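Local coordinates for protein computational Design of Enzyme (Synthetic construct, PDB 3TP4) that is a computationally designed enzyme, apparently built on a glycosidase-like barrel scaffold and probably meant to carry an activated serine in a catalytic triad, at residues I91-D102 against D150-D161; A371-P380 against T392-T400. One frame throughout, in Å; residues are numbered along the deposited sequence.

Contact 1. Residues I91-D102 against D150-D161; sequences IALFADYIRKAD and DIAELADASRRD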
loop_
_atom_site.group_PDB
_atom_site.type_symbol
_atom_site.label_atom_id
_atom_site.label_comp_id
_atom_site.label_asym_id
_atom_site.label_seq_id
_atom_site.Cartn_x
_atom_site.Cartn_y
_atom_site.Cartn_z
ATOM N N ILE A 91 12.443 7.155 13.937
ATOM C CA ILE A 91 11.687 5.906 13.988
ATOM C C ILE A 91 10.996 5.714 15.334
ATOM O O ILE A 91 9.873 5.198 15.399
ATOM C CB ILE A 91 12.579 4.679 13.688
ATOM C CG1 ILE A 91 12.912 4.604 12.198
ATOM C CG2 ILE A 91 11.902 3.387 14.139
ATOM C CD1 ILE A 91 13.858 3.465 11.858
ATOM N N ALA A 92 11.661 6.132 16.409
ATOM C CA ALA A 92 11.070 6.036 17.739
ATOM C C ALA A 92 9.887 6.994 17.886
ATOM O O ALA A 92 8.886 6.663 18.524
ATOM C CB ALA A 92 12.116 6.301 18.822
ATOM N N LEU A 93 10.017 8.179 17.297
ATOM C CA LEU A 93 8.936 9.157 17.262
ATOM C C LEU A 93 7.745 8.618 16.445
ATOM O O LEU A 93 6.598 8.657 16.895
ATOM C CB LEU A 93 9.436 10.462 16.645
ATOM C CG LEU A 93 10.366 11.326 17.505
ATOM C CD1 LEU A 93 10.949 12.459 16.681
ATOM C CD2 LEU A 93 9.626 11.875 18.717
ATOM N N PHE A 94 8.043 8.131 15.243
ATOM C CA PHE A 94 7.052 7.518 14.359
ATOM C C PHE A 94 6.292 6.489 15.181
ATOM O O PHE A 94 5.063 6.534 15.280
ATOM C CB PHE A 94 7.773 6.857 13.179
ATOM C CG PHE A 94 6.906 6.618 11.967
ATOM C CD1 PHE A 94 5.521 6.572 12.067
ATOM C CD2 PHE A 94 7.486 6.429 10.721
ATOM C CE1 PHE A 94 4.724 6.342 10.936
ATOM C CE2 PHE A 94 6.701 6.194 9.585
ATOM C CZ PHE A 94 5.321 6.152 9.696
ATOM N N ALA A 95 7.037 5.589 15.815
ATOM C CA ALA A 95 6.444 4.536 16.627
ATOM C C ALA A 95 5.602 5.094 17.759
ATOM O O ALA A 95 4.571 4.522 18.111
ATOM C CB ALA A 95 7.522 3.608 17.181
ATOM N N ASP A 96 6.059 6.194 18.351
ATOM C CA ASP A 96 5.335 6.814 19.457
ATOM C C ASP A 96 3.966 7.336 19.001
ATOM O O ASP A 96 2.953 7.141 19.675
ATOM C CB ASP A 96 6.157 7.957 20.055
ATOM C CG ASP A 96 5.441 8.657 21.200
ATOM O OD1 ASP A 96 5.075 7.973 22.178
ATOM O OD2 ASP A 96 5.228 9.886 21.109
ATOM N N TYR A 97 3.948 7.998 17.854
ATOM C CA TYR A 97 2.708 8.533 17.302
ATOM C C TYR A 97 1.747 7.421 16.877
ATOM O O TYR A 97 0.529 7.589 16.961
ATOM C CB TYR A 97 3.013 9.456 16.127
ATOM C CG TYR A 97 3.385 10.867 16.532
ATOM C CD1 TYR A 97 4.171 11.113 17.657
ATOM C CD2 TYR A 97 2.959 11.955 15.781
ATOM C CE1 TYR A 97 4.515 12.406 18.018
ATOM C CE2 TYR A 97 3.290 13.242 16.133
ATOM C CZ TYR A 97 4.070 13.465 17.252
ATOM O OH TYR A 97 4.393 14.757 17.589
ATOM N N ILE A 98 2.293 6.294 16.423
ATOM C CA ILE A 98 1.477 5.130 16.067
ATOM C C ILE A 98 0.866 4.535 17.326
ATOM O O ILE A 98 -0.301 4.134 17.340
ATOM C CB ILE A 98 2.309 4.041 15.327
ATOM C CG1 ILE A 98 2.507 4.422 13.858
ATOM C CG2 ILE A 98 1.634 2.671 15.422
ATOM C CD1 ILE A 98 3.522 3.545 13.119
ATOM N N ARG A 99 1.661 4.479 18.393
ATOM C CA ARG A 99 1.174 3.984 19.683
ATOM C C ARG A 99 0.040 4.868 20.217
ATOM O O ARG A 99 -0.978 4.374 20.718
ATOM C CB ARG A 99 2.327 3.926 20.699
ATOM C CG ARG A 99 3.204 2.681 20.577
ATOM C CD ARG A 99 4.575 2.843 21.255
ATOM N NE ARG A 99 4.487 3.536 22.539
ATOM C CZ ARG A 99 4.008 2.992 23.653
ATOM N NH1 ARG A 99 3.577 1.734 23.651
ATOM N NH2 ARG A 99 3.963 3.706 24.774
ATOM N N LYS A 100 0.233 6.178 20.108
ATOM C CA LYS A 100 -0.760 7.147 20.558
ATOM C C LYS A 100 -2.066 6.989 19.787
ATOM O O LYS A 100 -3.157 7.116 20.357
ATOM C CB LYS A 100 -0.214 8.566 20.406
ATOM C CG LYS A 100 0.739 8.970 21.542
ATOM C CD LYS A 100 1.524 10.230 21.222
ATOM C CE LYS A 100 2.315 10.721 22.471
ATOM N NZ LYS A 100 3.454 11.612 22.090
ATOM N N ALA A 101 -1.950 6.699 18.492
ATOM C CA ALA A 101 -3.127 6.559 17.650
ATOM C C ALA A 101 -3.856 5.291 18.042
ATOM O O ALA A 101 -5.085 5.264 18.129
ATOM C CB ALA A 101 -2.726 6.514 16.177
ATOM N N ASP A 102 -3.092 4.229 18.277
ATOM C CA ASP A 102 -3.670 2.974 18.715
ATOM C C ASP A 102 -4.383 3.195 20.048
ATOM O O ASP A 102 -5.466 2.664 20.273
ATOM C CB ASP A 102 -2.584 1.899 18.883
ATOM C CG ASP A 102 -3.138 0.599 19.440
ATOM O OD1 ASP A 102 -3.833 -0.129 18.700
ATOM O OD2 ASP A 102 -2.879 0.297 20.621
ATOM N N ASP A 150 14.823 -0.268 7.758
ATOM C CA ASP A 150 14.279 0.786 8.599
ATOM C C ASP A 150 12.783 0.572 8.812
ATOM O O ASP A 150 12.261 0.766 9.910
ATOM C CB ASP A 150 14.524 2.151 7.954
ATOM C CG ASP A 150 15.961 2.619 8.109
ATOM O OD1 ASP A 150 16.664 2.084 8.993
ATOM O OD2 ASP A 150 16.379 3.526 7.354
ATOM N N ILE A 151 12.088 0.166 7.757
ATOM C CA ILE A 151 10.656 -0.082 7.871
ATOM C C ILE A 151 10.415 -1.257 8.811
ATOM O O ILE A 151 9.495 -1.231 9.635
ATOM C CB ILE A 151 10.018 -0.312 6.475
ATOM C CG1 ILE A 151 9.996 1.015 5.701
ATOM C CG2 ILE A 151 8.603 -0.898 6.601
ATOM C CD1 ILE A 151 9.600 0.877 4.242
ATOM N N ALA A 152 11.251 -2.287 8.705
ATOM C CA ALA A 152 11.131 -3.434 9.595
ATOM C C ALA A 152 11.365 -2.993 11.050
ATOM O O ALA A 152 10.716 -3.483 11.981
ATOM C CB ALA A 152 12.113 -4.534 9.192
ATOM N N GLU A 153 12.289 -2.058 11.235
ATOM C CA GLU A 153 12.566 -1.498 12.562
ATOM C C GLU A 153 11.330 -0.798 13.116
ATOM O O GLU A 153 10.978 -0.949 14.284
ATOM C CB GLU A 153 13.718 -0.493 12.469
ATOM C CG GLU A 153 15.099 -1.121 12.405
ATOM C CD GLU A 153 15.572 -1.611 13.760
ATOM O OE1 GLU A 153 14.818 -1.450 14.745
ATOM O OE2 GLU A 153 16.696 -2.154 13.842
ATOM N N LEU A 154 10.676 -0.019 12.262
ATOM C CA LEU A 154 9.467 0.697 12.668
ATOM C C LEU A 154 8.387 -0.296 13.059
ATOM O O LEU A 154 7.732 -0.153 14.095
ATOM C CB LEU A 154 8.960 1.581 11.529
ATOM C CG LEU A 154 7.571 2.189 11.778
ATOM C CD1 LEU A 154 7.636 3.231 12.886
ATOM C CD2 LEU A 154 6.998 2.786 10.501
ATOM N N ALA A 155 8.202 -1.305 12.215
ATOM C CA ALA A 155 7.227 -2.345 12.488
ATOM C C ALA A 155 7.445 -2.923 13.885
ATOM O O ALA A 155 6.507 -3.019 14.676
ATOM C CB ALA A 155 7.311 -3.446 11.426
ATOM N N ASP A 156 8.685 -3.304 14.191
ATOM C CA ASP A 156 8.968 -3.954 15.474
ATOM C C ASP A 156 8.808 -3.013 16.678
ATOM O O ASP A 156 8.485 -3.458 17.785
ATOM C CB ASP A 156 10.364 -4.590 15.474
ATOM C CG ASP A 156 10.691 -5.283 16.797
ATOM O OD1 ASP A 156 10.047 -6.307 17.111
ATOM O OD2 ASP A 156 11.595 -4.805 17.520
ATOM N N ALA A 157 9.033 -1.721 16.461
ATOM C CA ALA A 157 8.894 -0.722 17.528
ATOM C C ALA A 157 7.435 -0.316 17.799
ATOM O O ALA A 157 7.108 0.215 18.865
ATOM C CB ALA A 157 9.741 0.510 17.208
ATOM N N SER A 158 6.555 -0.558 16.837
ATOM C CA SER A 158 5.144 -0.207 17.013
ATOM C C SER A 158 4.440 -1.236 17.879
ATOM O O SER A 158 3.734 -2.116 17.382
ATOM C CB SER A 158 4.450 -0.062 15.657
ATOM O OG SER A 158 5.072 0.972 14.910
ATOM N N ARG A 159 4.652 -1.114 19.187
ATOM C CA ARG A 159 4.127 -2.050 20.170
ATOM C C ARG A 159 3.411 -1.291 21.274
ATOM O O ARG A 159 3.851 -0.221 21.685
ATOM C CB ARG A 159 5.266 -2.846 20.806
ATOM C CG ARG A 159 5.992 -3.792 19.853
ATOM C CD ARG A 159 7.088 -4.566 20.586
ATOM N NE ARG A 159 7.762 -5.530 19.716
ATOM C CZ ARG A 159 7.484 -6.831 19.674
ATOM N NH1 ARG A 159 6.544 -7.344 20.457
ATOM N NH2 ARG A 159 8.158 -7.624 18.850
ATOM N N ARG A 160 2.307 -1.851 21.751
ATOM C CA ARG A 160 1.632 -1.307 22.914
ATOM C C ARG A 160 2.491 -1.505 24.162
ATOM O O ARG A 160 3.484 -2.238 24.133
ATOM C CB ARG A 160 0.268 -1.962 23.082
ATOM C CG ARG A 160 -0.605 -1.799 21.849
ATOM C CD ARG A 160 -2.074 -1.912 22.186
ATOM N NE ARG A 160 -2.572 -3.276 22.076
ATOM C CZ ARG A 160 -3.627 -3.620 21.349
ATOM N NH1 ARG A 160 -4.290 -2.694 20.667
ATOM N NH2 ARG A 160 -4.019 -4.887 21.303
ATOM N N ASP A 161 2.108 -0.847 25.252
ATOM C CA ASP A 161 2.879 -0.897 26.490
ATOM C C ASP A 161 3.032 -2.327 26.977
ATOM O O ASP A 161 4.065 -2.701 27.529
ATOM C CB ASP A 161 2.210 -0.049 27.576
ATOM C CG ASP A 161 2.198 1.430 27.238
ATOM O OD1 ASP A 161 3.051 1.870 26.438
ATOM O OD2 ASP A 161 1.338 2.154 27.783
#
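Leu154 drives into the side of helix 87-104 as a knob, its hole formed by Ile91, Phe94, Ala95 and Ile98. Leu154 CG lies anti to the backbone N (chi1 170°), which carries both methyls across to the other helix. There they divide the work: Leu154 CD2 rides over one face of the Phe94 ring, 3.7 Å from its centroid, a CH-pi contact displaced toward the rim, while CD1 fills the corner between Phe94 CB and Ile98 CD1. The two helix segments run the same way at 40°, their axes 9.1 Å apart, and small residues permit the close approach: Ala95 CB meets Ala157 CB at 3.8 Å. Beside them Ile98 CD1 comes to 3.5 Å from Ser158 OG, a hydroxyl already given to Leu154 O. That is the tight part.

Beyond Ser158, where the chain leaves the helix through an inverse gamma turn, contact becomes polar and more open. Arg99 bends at chi3 and swings its guanidinium over to the departing chain. Arg99 NH1 reaches Arg159 O at 2.8 Å, in the carbonyl plane on a lone pair, and Arg99 NH1 and NH2 together grip the single oxygen Asp161 OD1, NH2 at 2.6 Å. Both acceptor oxygens lie in the guanidinium plane, so the group is fixed in its rotation by two different partners. Next to it the Asp102 carboxylate and Arg160 NH1 form only a long, weak salt bridge.

This is helix-to-helix packing on the outside of a TIM-type barrel. On the inner side Phe94 meets Trp69 edge-to-face and touches Val110 of strand 107-113, while Ile98 and Ser158 both rest on Ile168 of strand 168-174.

Contact 2. Residues A371-P380 against T392-T400; sequences AQPVVHIASP and TVRVRVGGT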
loop_
_atom_site.group_PDB
_atom_site.type_symbol
_atom_site.label_atom_id
_atom_site.label_comp_id
_atom_site.label_asym_id
_atom_site.label_seq_id
_atom_site.Cartn_x
_atom_site.Cartn_y
_atom_site.Cartn_z
ATOM N N ALA A 371 -0.541 -20.336 3.586
ATOM C CA ALA A 371 0.020 -19.507 2.515
ATOM C C ALA A 371 -0.099 -20.202 1.161
ATOM O O ALA A 371 0.053 -21.419 1.073
ATOM C CB ALA A 371 1.478 -19.183 2.811
ATOM N N GLN A 372 -0.385 -19.450 0.107
ATOM C CA GLN A 372 -0.482 -20.077 -1.207
ATOM C C GLN A 372 0.905 -20.229 -1.832
ATOM O O GLN A 372 1.694 -19.285 -1.846
ATOM C CB GLN A 372 -1.462 -19.340 -2.138
ATOM C CG GLN A 372 -1.114 -17.887 -2.461
ATOM C CD GLN A 372 -2.273 -17.128 -3.135
ATOM O OE1 GLN A 372 -2.949 -16.303 -2.498
ATOM N NE2 GLN A 372 -2.498 -17.400 -4.427
ATOM N N PRO A 373 1.223 -21.438 -2.314
ATOM C CA PRO A 373 2.503 -21.605 -3.016
ATOM C C PRO A 373 2.571 -20.639 -4.208
ATOM O O PRO A 373 1.577 -20.446 -4.904
ATOM C CB PRO A 373 2.448 -23.057 -3.492
ATOM C CG PRO A 373 1.548 -23.739 -2.492
ATOM C CD PRO A 373 0.495 -22.710 -2.162
ATOM N N VAL A 374 3.726 -20.019 -4.422
ATOM C CA VAL A 374 3.880 -19.065 -5.515
ATOM C C VAL A 374 5.267 -19.185 -6.155
ATOM O O VAL A 374 6.249 -19.469 -5.474
ATOM C CB VAL A 374 3.633 -17.613 -5.012
ATOM C CG1 VAL A 374 4.679 -17.213 -3.975
ATOM C CG2 VAL A 374 3.609 -16.635 -6.173
ATOM N N VAL A 375 5.343 -19.007 -7.471
ATOM C CA VAL A 375 6.635 -18.912 -8.130
ATOM C C VAL A 375 6.664 -17.649 -8.987
ATOM O O VAL A 375 5.708 -17.338 -9.704
ATOM C CB VAL A 375 7.018 -20.193 -8.934
ATOM C CG1 VAL A 375 5.992 -20.506 -10.040
ATOM C CG2 VAL A 375 8.424 -20.066 -9.531
ATOM N N HIS A 376 7.746 -16.893 -8.878
ATOM C CA HIS A 376 7.939 -15.767 -9.781
ATOM C C HIS A 376 9.422 -15.547 -10.068
ATOM O O HIS A 376 10.294 -15.903 -9.268
ATOM C CB HIS A 376 7.265 -14.481 -9.257
ATOM C CG HIS A 376 7.764 -14.031 -7.924
ATOM N ND1 HIS A 376 8.624 -12.965 -7.774
ATOM C CD2 HIS A 376 7.499 -14.484 -6.673
ATOM C CE1 HIS A 376 8.880 -12.789 -6.488
ATOM N NE2 HIS A 376 8.208 -13.695 -5.799
ATOM N N ILE A 377 9.694 -14.979 -11.233
ATOM C CA ILE A 377 11.058 -14.691 -11.654
ATOM C C ILE A 377 11.398 -13.253 -11.292
ATOM O O ILE A 377 10.922 -12.322 -11.933
ATOM C CB ILE A 377 11.217 -14.892 -13.185
ATOM C CG1 ILE A 377 10.940 -16.356 -13.555
ATOM C CG2 ILE A 377 12.618 -14.463 -13.628
ATOM C CD1 ILE A 377 10.618 -16.605 -15.069
ATOM N N ALA A 378 12.208 -13.077 -10.251
ATOM C CA ALA A 378 12.567 -11.744 -9.768
ATOM C C ALA A 378 13.511 -11.043 -10.730
ATOM O O ALA A 378 13.530 -9.813 -10.801
ATOM C CB ALA A 378 13.215 -11.831 -8.384
ATOM N N SER A 379 14.327 -11.828 -11.431
ATOM C CA SER A 379 15.171 -11.279 -12.485
ATOM C C SER A 379 15.507 -12.339 -13.514
ATOM O O SER A 379 15.868 -13.471 -13.167
ATOM C CB SER A 379 16.442 -10.638 -11.902
ATOM O OG SER A 379 17.279 -11.603 -11.304
ATOM N N PRO A 380 15.373 -11.988 -14.801
ATOM C CA PRO A 380 14.922 -10.672 -15.262
ATOM C C PRO A 380 13.400 -10.537 -15.156
ATOM O O PRO A 380 12.683 -11.472 -15.499
ATOM C CB PRO A 380 15.356 -10.659 -16.734
ATOM C CG PRO A 380 15.349 -12.080 -17.135
ATOM C CD PRO A 380 15.752 -12.868 -15.920
ATOM N N THR A 392 22.127 -12.620 -14.072
ATOM C CA THR A 392 21.726 -13.632 -13.106
ATOM C C THR A 392 20.217 -13.810 -13.135
ATOM O O THR A 392 19.487 -12.840 -12.977
ATOM C CB THR A 392 22.149 -13.233 -11.691
ATOM O OG1 THR A 392 23.555 -13.003 -11.676
ATOM C CG2 THR A 392 21.812 -14.334 -10.698
ATOM N N VAL A 393 19.764 -15.043 -13.352
ATOM C CA VAL A 393 18.350 -15.366 -13.233
ATOM C C VAL A 393 18.058 -15.670 -11.768
ATOM O O VAL A 393 18.765 -16.464 -11.133
ATOM C CB VAL A 393 17.958 -16.596 -14.071
ATOM C CG1 VAL A 393 16.499 -16.933 -13.841
ATOM C CG2 VAL A 393 18.219 -16.360 -15.564
ATOM N N ARG A 394 17.035 -15.022 -11.225
ATOM C CA ARG A 394 16.638 -15.266 -9.841
ATOM C C ARG A 394 15.181 -15.676 -9.826
ATOM O O ARG A 394 14.328 -14.959 -10.335
ATOM C CB ARG A 394 16.799 -13.998 -8.995
ATOM C CG ARG A 394 18.245 -13.538 -8.822
ATOM C CD ARG A 394 18.308 -12.164 -8.120
ATOM N NE ARG A 394 19.690 -11.720 -7.945
ATOM C CZ ARG A 394 20.389 -11.064 -8.870
ATOM N NH1 ARG A 394 19.833 -10.752 -10.036
ATOM N NH2 ARG A 394 21.644 -10.716 -8.627
ATOM N N VAL A 395 14.903 -16.829 -9.234
ATOM C CA VAL A 395 13.537 -17.280 -9.058
ATOM C C VAL A 395 13.212 -17.426 -7.571
ATOM O O VAL A 395 13.977 -18.029 -6.802
ATOM C CB VAL A 395 13.298 -18.638 -9.752
ATOM C CG1 VAL A 395 11.864 -19.115 -9.489
ATOM C CG2 VAL A 395 13.576 -18.530 -11.271
ATOM N N ARG A 396 12.075 -16.864 -7.182
ATOM C CA ARG A 396 11.533 -17.019 -5.835
ATOM C C ARG A 396 10.407 -18.064 -5.867
ATOM O O ARG A 396 9.438 -17.934 -6.616
ATOM C CB ARG A 396 11.011 -15.670 -5.326
ATOM C CG ARG A 396 10.274 -15.698 -3.983
ATOM C CD ARG A 396 11.073 -16.377 -2.902
ATOM N NE ARG A 396 10.358 -16.409 -1.626
ATOM C CZ ARG A 396 10.836 -16.963 -0.514
ATOM N NH1 ARG A 396 12.036 -17.547 -0.509
ATOM N NH2 ARG A 396 10.117 -16.940 0.597
ATOM N N VAL A 397 10.550 -19.111 -5.068
ATOM C CA VAL A 397 9.445 -20.038 -4.861
ATOM C C VAL A 397 9.081 -19.974 -3.390
ATOM O O VAL A 397 9.895 -20.324 -2.531
ATOM C CB VAL A 397 9.832 -21.482 -5.211
ATOM C CG1 VAL A 397 8.588 -22.364 -5.225
ATOM C CG2 VAL A 397 10.547 -21.531 -6.550
ATOM N N GLY A 398 7.866 -19.530 -3.096
ATOM C CA GLY A 398 7.430 -19.389 -1.717
ATOM C C GLY A 398 6.261 -20.285 -1.334
ATOM O O GLY A 398 5.489 -20.749 -2.181
ATOM N N GLY A 399 6.126 -20.525 -0.039
ATOM C CA GLY A 399 4.961 -21.207 0.482
ATOM C C GLY A 399 4.968 -22.715 0.316
ATOM O O GLY A 399 3.961 -23.358 0.571
ATOM N N THR A 400 6.086 -23.294 -0.109
ATOM C CA THR A 400 6.181 -24.759 -0.168
ATOM C C THR A 400 7.645 -25.154 -0.113
ATOM O O THR A 400 8.508 -24.311 -0.341
ATOM C CB THR A 400 5.528 -25.321 -1.470
ATOM O OG1 THR A 400 5.679 -26.746 -1.525
ATOM C CG2 THR A 400 6.181 -24.702 -2.713
#
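Strands 374-379 and 391-398 pair antiparallel in a beta sandwich of the bacterial Ig type, with a classic beta bulge near one end. Val374 with Gly398 and His376 with Arg396 are hydrogen-bonded pairs, each closed by two N-H to O bonds; Val375 with Val397 and Ile377 with Val395 are non-hydrogen-bonded. At the bulge Ala378 and Ser379 both face Arg394, whose carbonyl takes weak bonds from both amides, whereas Arg394 N returns a firm 2.7 Å bond to Ser379 O. At the other end Gly399 has a positive phi, and a CB there would clash with Gln372 O.

One face is apolar. Val375 CG2, anti to the backbone N, reaches Val395 CG1 at 3.6 Å and Val397 CG2 at 3.9 Å, and this side packs on strands 446-453 and 456-466.

The other face turns to the barrel domain. Arg396 CB lies over the face of the His376 ring, 3.9 Å from its centroid; the ring nitrogens bind Glu195 and Glu202, and Arg396 continues to Asp206 and Leu427 O. Those carboxylates would probably favour positive charge here. Replacing Arg394 with an alanine would probably leave the Ser379 hydroxyl without its guanidinium donor and open a gap where CG and CD lie beside it. The extended arginine passes CB, CG and CD close by that oxygen before the guanidinium turns NH1 onto it. Ser379 OG sits between the backbone N and the carbonyl carbon (chi1 66°), where it receives Arg394 NH1 in the guanidinium plane at 3.0 Å and donates to Thr392 O at 3.0 Å.

How the contacts relate
Contact 1 lies in the barrel and contact 2 in the Ig-like sandwich, their centres 31 Å apart; they share no helix or strand, and with nearest atoms about 15 Å apart they do not touch. Contact 1 joins two helices in the barrel's outer layer, chiefly through side chains; contact 2 pairs two strands of the sandwich, chiefly through backbone bonds. Both are partly buried, but divided differently. In contact 1 the polar bonds between the two segments gather at one end, past the close helix packing. In contact 2 polar and apolar chemistry separate by sheet face, one toward the sandwich interior, the other partly against barrel helix 190-207, making contact 2 part of the junction between domains.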